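Local atomic coordinates of putative amidohydrolase (Unidentified, PDB entry 3FEQ), a protein that probably hydrolyses dipeptides that end in proline, as a zinc-binding prolidase of the amidohydrolase superfamily. Residues I189-S194 with T226-H231; A205-S210 with G235-R240; G109-S114 with P127-S132. One frame throughout, in Å; residues are numbered along the deposited sequence.

Contact 1: I189-S194 with T226-H231; sequences IKIMAS and TYVMAH. With ZN (zinc ion), chain V.
Ile-189 and Ile-191 exchange backbone hydrogen bonds with Tyr-227, Met-229 and His-231 along two parallel strands. Their axes approach to 4.7 Å and cross at -25°. The series runs on past strand 189-192, where Ala-193 N donates a hydrogen bond to His-231 O at 2.9 Å. The tight part is apolar. Ile-191 CG1 meets Ala-230 CB at 3.9 Å and Val-228 CG1 at 4.2 Å, on the face packed against Ile-217 and Ala-221 of helix 211-223. On the other face Lys-190 CB rests on Met-229 CG at 3.8 Å. In Lys-190, chi1 of 159° swings CG away from the backbone N, and the chain bends at chi2 and chi4. Its CE passes His-231 CB at 3.9 Å and NZ stops 3.2 Å from the zinc held by His-231, without an assigned bond. Met-192 SD lies obliquely to the His-231 ring. The looser end is at 226-227. Thr-226 is partly exposed and bonds back to Thr-187, while Tyr-227 points its CB away from the other strand and its OH is hydrogen-bonded to Arg-106 NH1. His-231 ND1 binds the zinc at 2.3 Å with His-251. Its NE2 is hydrogen-bonded to Gly-195 O, which fixes the ring rotation. The chemistry implies a metal centre at the C-terminal side of the barrel strands. Lys-190, modelled as plain lysine, probably sits where many binuclear amidohydrolases carry a carboxylated, metal-bridging lysine.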
loop_
_atom_site.group_PDB
_atom_site.type_symbol
_atom_site.label_atom_id
_atom_site.label_comp_id
_atom_site.label_asym_id
_atom_site.label_seq_id
_atom_site.Cartn_x
_atom_site.Cartn_y
_atom_site.Cartn_z
ATOM N N ILE C 189 -24.518 19.890 2.244
ATOM C CA ILE C 189 -23.300 19.612 1.503
ATOM C C ILE C 189 -22.933 20.792 0.642
ATOM O O ILE C 189 -23.794 21.306 -0.057
ATOM C CB ILE C 189 -23.465 18.391 0.609
ATOM C CG1 ILE C 189 -23.777 17.135 1.446
ATOM C CG2 ILE C 189 -22.224 18.206 -0.243
ATOM C CD1 ILE C 189 -22.660 16.743 2.427
ATOM N N LYS C 190 -21.673 21.237 0.729
ATOM C CA LYS C 190 -21.150 22.345 -0.076
ATOM C C LYS C 190 -20.229 21.790 -1.144
ATOM O O LYS C 190 -19.417 20.910 -0.866
ATOM C CB LYS C 190 -20.384 23.347 0.804
ATOM C CG LYS C 190 -19.366 24.272 0.062
ATOM C CD LYS C 190 -19.836 25.735 -0.070
ATOM C CE LYS C 190 -19.016 26.529 -1.104
ATOM N NZ LYS C 190 -18.263 27.701 -0.530
ATOM N N ILE C 191 -20.380 22.278 -2.375
ATOM C CA ILE C 191 -19.491 21.926 -3.484
ATOM C C ILE C 191 -19.069 23.195 -4.234
ATOM O O ILE C 191 -19.743 24.226 -4.174
ATOM C CB ILE C 191 -20.163 20.929 -4.478
ATOM C CG1 ILE C 191 -21.189 21.632 -5.377
ATOM C CG2 ILE C 191 -20.841 19.781 -3.737
ATOM C CD1 ILE C 191 -21.696 20.749 -6.514
ATOM N N MET C 192 -17.944 23.114 -4.928
ATOM C CA MET C 192 -17.550 24.152 -5.854
ATOM C C MET C 192 -17.932 23.735 -7.285
ATOM O O MET C 192 -17.409 22.755 -7.806
ATOM C CB MET C 192 -16.048 24.399 -5.739
ATOM C CG MET C 192 -15.507 24.329 -4.314
ATOM S SD MET C 192 -16.046 25.697 -3.289
ATOM C CE MET C 192 -14.662 25.821 -2.135
ATOM N N ALA C 193 -18.858 24.469 -7.904
ATOM C CA ALA C 193 -19.328 24.171 -9.269
ATOM C C ALA C 193 -18.828 25.160 -10.310
ATOM O O ALA C 193 -19.347 25.206 -11.423
ATOM C CB ALA C 193 -20.836 24.110 -9.319
ATOM N N SER C 194 -17.792 25.908 -9.951
ATOM C CA SER C 194 -17.279 26.989 -10.775
ATOM C C SER C 194 -15.881 27.404 -10.280
ATOM O O SER C 194 -15.505 27.133 -9.129
ATOM C CB SER C 194 -18.259 28.172 -10.703
ATOM O OG SER C 194 -17.822 29.306 -11.423
ATOM N N THR C 226 -31.227 16.196 3.254
ATOM C CA THR C 226 -30.760 17.562 3.176
ATOM C C THR C 226 -30.620 18.005 1.695
ATOM O O THR C 226 -31.251 17.421 0.812
ATOM C CB THR C 226 -29.454 17.739 3.999
ATOM O OG1 THR C 226 -29.165 19.136 4.184
ATOM C CG2 THR C 226 -28.273 17.040 3.324
ATOM N N TYR C 227 -29.804 19.027 1.441
ATOM C CA TYR C 227 -29.616 19.611 0.126
ATOM C C TYR C 227 -28.132 19.949 -0.126
ATOM O O TYR C 227 -27.303 19.908 0.777
ATOM C CB TYR C 227 -30.442 20.902 0.028
ATOM C CG TYR C 227 -30.017 21.941 1.046
ATOM C CD1 TYR C 227 -29.098 22.924 0.725
ATOM C CD2 TYR C 227 -30.475 21.889 2.351
ATOM C CE1 TYR C 227 -28.671 23.856 1.666
ATOM C CE2 TYR C 227 -30.047 22.817 3.292
ATOM C CZ TYR C 227 -29.136 23.790 2.941
ATOM O OH TYR C 227 -28.705 24.702 3.880
ATOM N N VAL C 228 -27.829 20.344 -1.352
ATOM C CA VAL C 228 -26.505 20.785 -1.743
ATOM C C VAL C 228 -26.513 22.297 -1.957
ATOM O O VAL C 228 -27.382 22.829 -2.645
ATOM C CB VAL C 228 -26.113 20.135 -3.079
ATOM C CG1 VAL C 228 -24.934 20.846 -3.707
ATOM C CG2 VAL C 228 -25.821 18.694 -2.886
ATOM N N MET C 229 -25.552 22.988 -1.354
ATOM C CA MET C 229 -25.260 24.375 -1.708
ATOM C C MET C 229 -24.063 24.384 -2.643
ATOM O O MET C 229 -23.204 23.515 -2.551
ATOM C CB MET C 229 -24.986 25.226 -0.459
ATOM C CG MET C 229 -23.949 24.670 0.522
ATOM S SD MET C 229 -23.939 25.592 2.071
ATOM C CE MET C 229 -23.121 27.051 1.475
ATOM N N ALA C 230 -23.998 25.358 -3.543
ATOM C CA ALA C 230 -23.065 25.273 -4.657
ATOM C C ALA C 230 -22.500 26.621 -5.064
ATOM O O ALA C 230 -23.229 27.577 -5.301
ATOM C CB ALA C 230 -23.722 24.594 -5.845
ATOM N N HIS C 231 -21.184 26.685 -5.154
ATOM C CA HIS C 231 -20.498 27.929 -5.431
ATOM C C HIS C 231 -20.421 28.074 -6.946
ATOM O O HIS C 231 -19.943 27.174 -7.638
ATOM C CB HIS C 231 -19.110 27.890 -4.782
ATOM C CG HIS C 231 -18.132 28.856 -5.369
ATOM N ND1 HIS C 231 -17.681 29.963 -4.683
ATOM C CD2 HIS C 231 -17.454 28.839 -6.541
ATOM C CE1 HIS C 231 -16.802 30.612 -5.423
ATOM N NE2 HIS C 231 -16.648 29.951 -6.557
HETATM ZN ZN ZN V . -17.497 30.148 -2.407
#

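Contact 2: A205-S210 with G235-R240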
loop_
_atom_site.group_PDB
_atom_site.type_symbol
_atom_site.label_atom_id
_atom_site.label_comp_id
_atom_site.label_asym_id
_atom_site.label_seq_id
_atom_site.Cartn_x
_atom_site.Cartn_y
_atom_site.Cartn_z
ATOM N N ALA C 205 -14.428 32.097 -15.055
ATOM C CA ALA C 205 -15.324 31.819 -16.178
ATOM C C ALA C 205 -15.736 30.356 -16.348
ATOM O O ALA C 205 -16.797 30.076 -16.913
ATOM C CB ALA C 205 -14.741 32.362 -17.488
ATOM N N ASN C 206 -14.914 29.418 -15.888
ATOM C CA ASN C 206 -15.200 28.020 -16.204
ATOM C C ASN C 206 -15.765 27.137 -15.097
ATOM O O ASN C 206 -15.683 27.459 -13.917
ATOM C CB ASN C 206 -14.056 27.338 -16.958
ATOM C CG ASN C 206 -12.740 27.421 -16.233
ATOM O OD1 ASN C 206 -11.869 28.212 -16.601
ATOM N ND2 ASN C 206 -12.564 26.573 -15.223
ATOM N N THR C 207 -16.360 26.027 -15.516
ATOM C CA THR C 207 -17.251 25.236 -14.688
ATOM C C THR C 207 -16.461 24.114 -14.053
ATOM O O THR C 207 -15.368 23.793 -14.501
ATOM C CB THR C 207 -18.339 24.604 -15.553
ATOM O OG1 THR C 207 -17.743 23.659 -16.465
ATOM C CG2 THR C 207 -19.080 25.695 -16.336
ATOM N N GLN C 208 -17.014 23.512 -13.013
ATOM C CA GLN C 208 -16.294 22.498 -12.267
ATOM C C GLN C 208 -17.216 21.345 -11.925
ATOM O O GLN C 208 -18.364 21.564 -11.564
ATOM C CB GLN C 208 -15.675 23.105 -10.999
ATOM C CG GLN C 208 -14.353 23.850 -11.253
ATOM C CD GLN C 208 -13.799 24.529 -10.000
ATOM O OE1 GLN C 208 -14.163 24.180 -8.874
ATOM N NE2 GLN C 208 -12.921 25.511 -10.197
ATOM N N TYR C 209 -16.706 20.122 -12.053
ATOM C CA TYR C 209 -17.480 18.891 -11.830
ATOM C C TYR C 209 -18.363 18.537 -13.020
ATOM O O TYR C 209 -19.061 19.384 -13.575
ATOM C CB TYR C 209 -18.330 18.946 -10.551
ATOM C CG TYR C 209 -17.600 18.545 -9.301
ATOM C CD1 TYR C 209 -17.587 19.371 -8.185
ATOM C CD2 TYR C 209 -16.899 17.342 -9.235
ATOM C CE1 TYR C 209 -16.895 19.007 -7.011
ATOM C CE2 TYR C 209 -16.213 16.966 -8.075
ATOM C CZ TYR C 209 -16.212 17.803 -6.970
ATOM O OH TYR C 209 -15.531 17.431 -5.832
ATOM N N SER C 210 -18.355 17.269 -13.391
ATOM C CA SER C 210 -19.259 16.787 -14.409
ATOM C C SER C 210 -20.687 16.748 -13.862
ATOM O O SER C 210 -20.891 16.704 -12.647
ATOM C CB SER C 210 -18.830 15.399 -14.826
ATOM O OG SER C 210 -19.039 14.512 -13.750
ATOM N N GLY C 235 -23.757 32.513 -15.409
ATOM C CA GLY C 235 -25.081 31.953 -15.696
ATOM C C GLY C 235 -24.983 30.528 -16.202
ATOM O O GLY C 235 -25.854 29.698 -15.943
ATOM N N ARG C 236 -23.886 30.253 -16.900
ATOM C CA ARG C 236 -23.588 28.933 -17.442
ATOM C C ARG C 236 -23.376 27.919 -16.328
ATOM O O ARG C 236 -24.028 26.863 -16.300
ATOM C CB ARG C 236 -22.326 29.003 -18.305
ATOM C CG ARG C 236 -21.936 27.689 -18.980
ATOM C CD ARG C 236 -20.690 27.849 -19.850
ATOM N NE ARG C 236 -19.823 26.677 -19.778
ATOM C CZ ARG C 236 -18.505 26.703 -19.970
ATOM N NH1 ARG C 236 -17.784 25.589 -19.891
ATOM N NH2 ARG C 236 -17.897 27.844 -20.248
ATOM N N ALA C 237 -22.449 28.245 -15.427
ATOM C CA ALA C 237 -22.145 27.422 -14.260
ATOM C C ALA C 237 -23.343 27.292 -13.321
ATOM O O ALA C 237 -23.551 26.242 -12.715
ATOM C CB ALA C 237 -20.960 27.998 -13.516
ATOM N N ILE C 238 -24.135 28.354 -13.212
ATOM C CA ILE C 238 -25.315 28.325 -12.368
ATOM C C ILE C 238 -26.389 27.421 -12.937
ATOM O O ILE C 238 -26.938 26.574 -12.229
ATOM C CB ILE C 238 -25.902 29.719 -12.170
ATOM C CG1 ILE C 238 -25.009 30.526 -11.223
ATOM C CG2 ILE C 238 -27.320 29.604 -11.611
ATOM C CD1 ILE C 238 -25.250 32.019 -11.234
ATOM N N ALA C 239 -26.680 27.600 -14.220
ATOM C CA ALA C 239 -27.802 26.910 -14.825
ATOM C C ALA C 239 -27.644 25.411 -14.632
ATOM O O ALA C 239 -28.515 24.767 -14.047
ATOM C CB ALA C 239 -27.929 27.262 -16.299
ATOM N N ARG C 240 -26.491 24.881 -15.031
ATOM C CA ARG C 240 -26.273 23.437 -14.992
ATOM C C ARG C 240 -26.351 22.865 -13.571
ATOM O O ARG C 240 -26.944 21.803 -13.360
ATOM C CB ARG C 240 -24.961 23.051 -15.683
ATOM C CG ARG C 240 -23.737 23.747 -15.153
ATOM C CD ARG C 240 -22.539 23.390 -15.974
ATOM N NE ARG C 240 -21.485 22.869 -15.126
ATOM C CZ ARG C 240 -21.045 21.615 -15.167
ATOM N NH1 ARG C 240 -20.075 21.236 -14.346
ATOM N NH2 ARG C 240 -21.555 20.747 -16.038
#
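Thr-207 packs into the start of helix 235-243, where Arg-236, Ala-237 and Arg-240 touch its side chain. The apolar contacts centre on its methyl. CG2 lies over one face of the Arg-236 guanidinium, with Arg-236 NE 3.7 Å from Thr-207 CG2. The same methyl meets Ala-237 CB at 4.1 Å. It can do both because CG2 stands anti to the carbonyl carbon, with OG1 set between N and C (chi1 65°). The Thr-207 and Arg-236 side chains cross at about a right angle. Arg-240 NE passes 3.6 Å from Thr-207 CB, where the two branches part. Thr-207 OG1 sits above one face of the Arg-240 guanidinium, offset toward the rim.

The polar contacts are fewer. Arg-240 turns the edge of its guanidinium to the backbone of 208-210. Arg-240 NH1 makes a weak hydrogen bond to Gln-208 O at 3.3 Å, and the place of NH1 is doubtful. Arg-236 NH2 bonds instead to Asn-225 OD1 of a second subunit, whose Ala-223 also packs on Thr-207. The contact therefore borders a subunit interface. Gln-208 points away from the helix, and its OE1 accepts from His-142 N. Ser-210 is the N-cap of helix 211-223, and its OG is also hydrogen-bonded to Glu-213 OE2.

The pairing belongs to a beta/alpha barrel, as expected for this family. A loop following strand 189-192 packs on the first turns of the helix that follows the next strand, 228-234.

Contact 3: G109-S114 with P127-S132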
loop_
_atom_site.group_PDB
_atom_site.type_symbol
_atom_site.label_atom_id
_atom_site.label_comp_id
_atom_site.label_asym_id
_atom_site.label_seq_id
_atom_site.Cartn_x
_atom_site.Cartn_y
_atom_site.Cartn_z
ATOM N N GLY C 109 -18.044 25.205 4.762
ATOM C CA GLY C 109 -16.837 24.395 4.675
ATOM C C GLY C 109 -15.773 24.881 5.630
ATOM O O GLY C 109 -15.440 26.053 5.635
ATOM N N GLY C 110 -15.237 23.960 6.424
ATOM C CA GLY C 110 -14.364 24.294 7.534
ATOM C C GLY C 110 -14.920 23.694 8.809
ATOM O O GLY C 110 -14.338 22.767 9.370
ATOM N N ALA C 111 -16.049 24.224 9.277
ATOM C CA ALA C 111 -16.572 23.840 10.575
ATOM C C ALA C 111 -17.228 22.497 10.482
ATOM O O ALA C 111 -17.913 22.193 9.502
ATOM C CB ALA C 111 -17.544 24.854 11.086
ATOM N N ASP C 112 -17.018 21.707 11.524
ATOM C CA ASP C 112 -17.538 20.356 11.616
ATOM C C ASP C 112 -18.580 20.217 12.741
ATOM O O ASP C 112 -18.964 21.189 13.396
ATOM C CB ASP C 112 -16.381 19.394 11.872
ATOM C CG ASP C 112 -15.616 19.715 13.170
ATOM O OD1 ASP C 112 -15.913 20.743 13.825
ATOM O OD2 ASP C 112 -14.713 18.930 13.541
ATOM N N TRP C 113 -18.987 18.982 12.988
ATOM C CA TRP C 113 -19.976 18.675 13.988
ATOM C C TRP C 113 -19.454 19.008 15.379
ATOM O O TRP C 113 -20.212 19.493 16.214
ATOM C CB TRP C 113 -20.356 17.200 13.850
ATOM C CG TRP C 113 -21.213 16.626 14.922
ATOM C CD1 TRP C 113 -22.567 16.549 14.926
ATOM C CD2 TRP C 113 -20.766 15.934 16.096
ATOM N NE1 TRP C 113 -23.000 15.891 16.053
ATOM C CE2 TRP C 113 -21.914 15.508 16.791
ATOM C CE3 TRP C 113 -19.503 15.675 16.650
ATOM C CZ2 TRP C 113 -21.846 14.833 18.013
ATOM C CZ3 TRP C 113 -19.432 14.998 17.861
ATOM C CH2 TRP C 113 -20.598 14.583 18.528
ATOM N N SER C 114 -18.156 18.809 15.614
ATOM C CA SER C 114 -17.552 19.138 16.920
ATOM C C SER C 114 -17.762 20.598 17.324
ATOM O O SER C 114 -18.023 20.891 18.497
ATOM C CB SER C 114 -16.050 18.821 16.982
ATOM O OG SER C 114 -15.605 18.098 15.858
ATOM N N PRO C 127 -22.678 31.622 17.566
ATOM C CA PRO C 127 -23.972 31.287 16.981
ATOM C C PRO C 127 -24.107 29.790 16.868
ATOM O O PRO C 127 -23.100 29.092 16.952
ATOM C CB PRO C 127 -23.890 31.887 15.575
ATOM C CG PRO C 127 -22.739 32.846 15.627
ATOM C CD PRO C 127 -21.794 32.290 16.595
ATOM N N ARG C 128 -25.334 29.308 16.695
ATOM C CA ARG C 128 -25.573 27.928 16.292
ATOM C C ARG C 128 -24.949 27.765 14.930
ATOM O O ARG C 128 -25.004 28.680 14.112
ATOM C CB ARG C 128 -27.071 27.603 16.243
ATOM C CG ARG C 128 -27.426 26.275 15.569
ATOM C CD ARG C 128 -28.901 25.925 15.718
ATOM N NE ARG C 128 -29.691 27.080 16.121
ATOM C CZ ARG C 128 -30.392 27.152 17.249
ATOM N NH1 ARG C 128 -31.067 28.259 17.534
ATOM N NH2 ARG C 128 -30.431 26.119 18.086
ATOM N N ILE C 129 -24.285 26.630 14.725
ATOM C CA ILE C 129 -23.625 26.343 13.461
ATOM C C ILE C 129 -24.385 25.261 12.674
ATOM O O ILE C 129 -24.801 24.235 13.235
ATOM C CB ILE C 129 -22.155 25.939 13.680
ATOM C CG1 ILE C 129 -21.423 27.007 14.496
ATOM C CG2 ILE C 129 -21.435 25.787 12.360
ATOM C CD1 ILE C 129 -20.081 26.554 15.070
ATOM N N PHE C 130 -24.605 25.529 11.388
ATOM C CA PHE C 130 -25.017 24.499 10.449
ATOM C C PHE C 130 -23.840 24.101 9.572
ATOM O O PHE C 130 -23.641 24.678 8.501
ATOM C CB PHE C 130 -26.187 24.979 9.592
ATOM C CG PHE C 130 -27.449 25.213 10.369
ATOM C CD1 PHE C 130 -27.799 26.488 10.785
ATOM C CD2 PHE C 130 -28.280 24.159 10.692
ATOM C CE1 PHE C 130 -28.942 26.703 11.518
ATOM C CE2 PHE C 130 -29.435 24.367 11.420
ATOM C CZ PHE C 130 -29.766 25.638 11.835
ATOM N N PRO C 131 -23.080 23.081 10.007
ATOM C CA PRO C 131 -21.800 22.787 9.396
ATOM C C PRO C 131 -21.952 22.066 8.060
ATOM O O PRO C 131 -22.874 21.264 7.872
ATOM C CB PRO C 131 -21.132 21.883 10.422
ATOM C CG PRO C 131 -22.249 21.157 11.043
ATOM C CD PRO C 131 -23.422 22.100 11.050
ATOM N N SER C 132 -21.066 22.397 7.129
ATOM C CA SER C 132 -20.990 21.697 5.860
ATOM C C SER C 132 -19.956 20.564 5.937
ATOM O O SER C 132 -19.942 19.659 5.096
ATOM C CB SER C 132 -20.656 22.682 4.728
ATOM O OG SER C 132 -21.745 23.567 4.465
#
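Pro-131 lays its ring against the backbone of Ala-111 and Asp-112, just before helix 113-120. Its CB points toward that backbone and meets Ala-111 O at 3.4 Å. The same CB lies 3.7 Å from Asp-112 O. One atom further out, Pro-131 CG is 4.0 Å from Asp-112 O and looks on toward Trp-113 N at 4.4 Å. CB and CG thus lie against two successive carbonyl oxygens, and no hydrogen bond joins the two segments.

Earlier in the segment, Ile-129 reaches the same loop. Its CG2 touches Ala-111 CB at 4.2 Å. At the segment's end, Ser-132 CB lies 3.6 Å from Gly-109 N. The Ser-132 hydroxyl is held by Asp-107 O and by Gln-188 NE2, partners beyond the contact. Gly-109 has a positive phi of 107°, at which a side chain would run into the preceding carbonyl O. Gly-109 O is hydrogen-bonded to the zinc ligand His-67, which places the loop in the second shell of the metal site.

Asp-112 is the N-cap of helix 113-120. Asp-112 OD1 accepts from Leu-115 N, and Asp-112 OD2 is met by Ser-114 OG from above the carboxylate plane at 2.6 Å. The contact lies in the beta-alpha-beta unit of strand 102-107, helix 113-120 and strand 128-129. Ile-129 also packs on Leu-94 of helix 90-99 and Leu-115 of helix 113-120, while Pro-131 reaches Met-116 of the latter.

From the N terminus, contact 3 comes first and closes a short loop around helix 113-120. It is complete before the others begin. Contact 1 then opens at 189-194 and contact 2 at 205-210. Contact 1 closes at 226-231, ahead of contact 2 at 235-240, so these two cross. Contact 1 spans helix 211-223 to join neighbouring strands. Contact 2 ties the loop before that helix to helix 235-243, which directly follows strand 228-234. The two touch where Ala-193 O probably accepts from Gln-208 N. Contacts 1 and 3 meet by packing, with Ser-132 beside Lys-190 and Met-229. Contacts 2 and 3 do not touch.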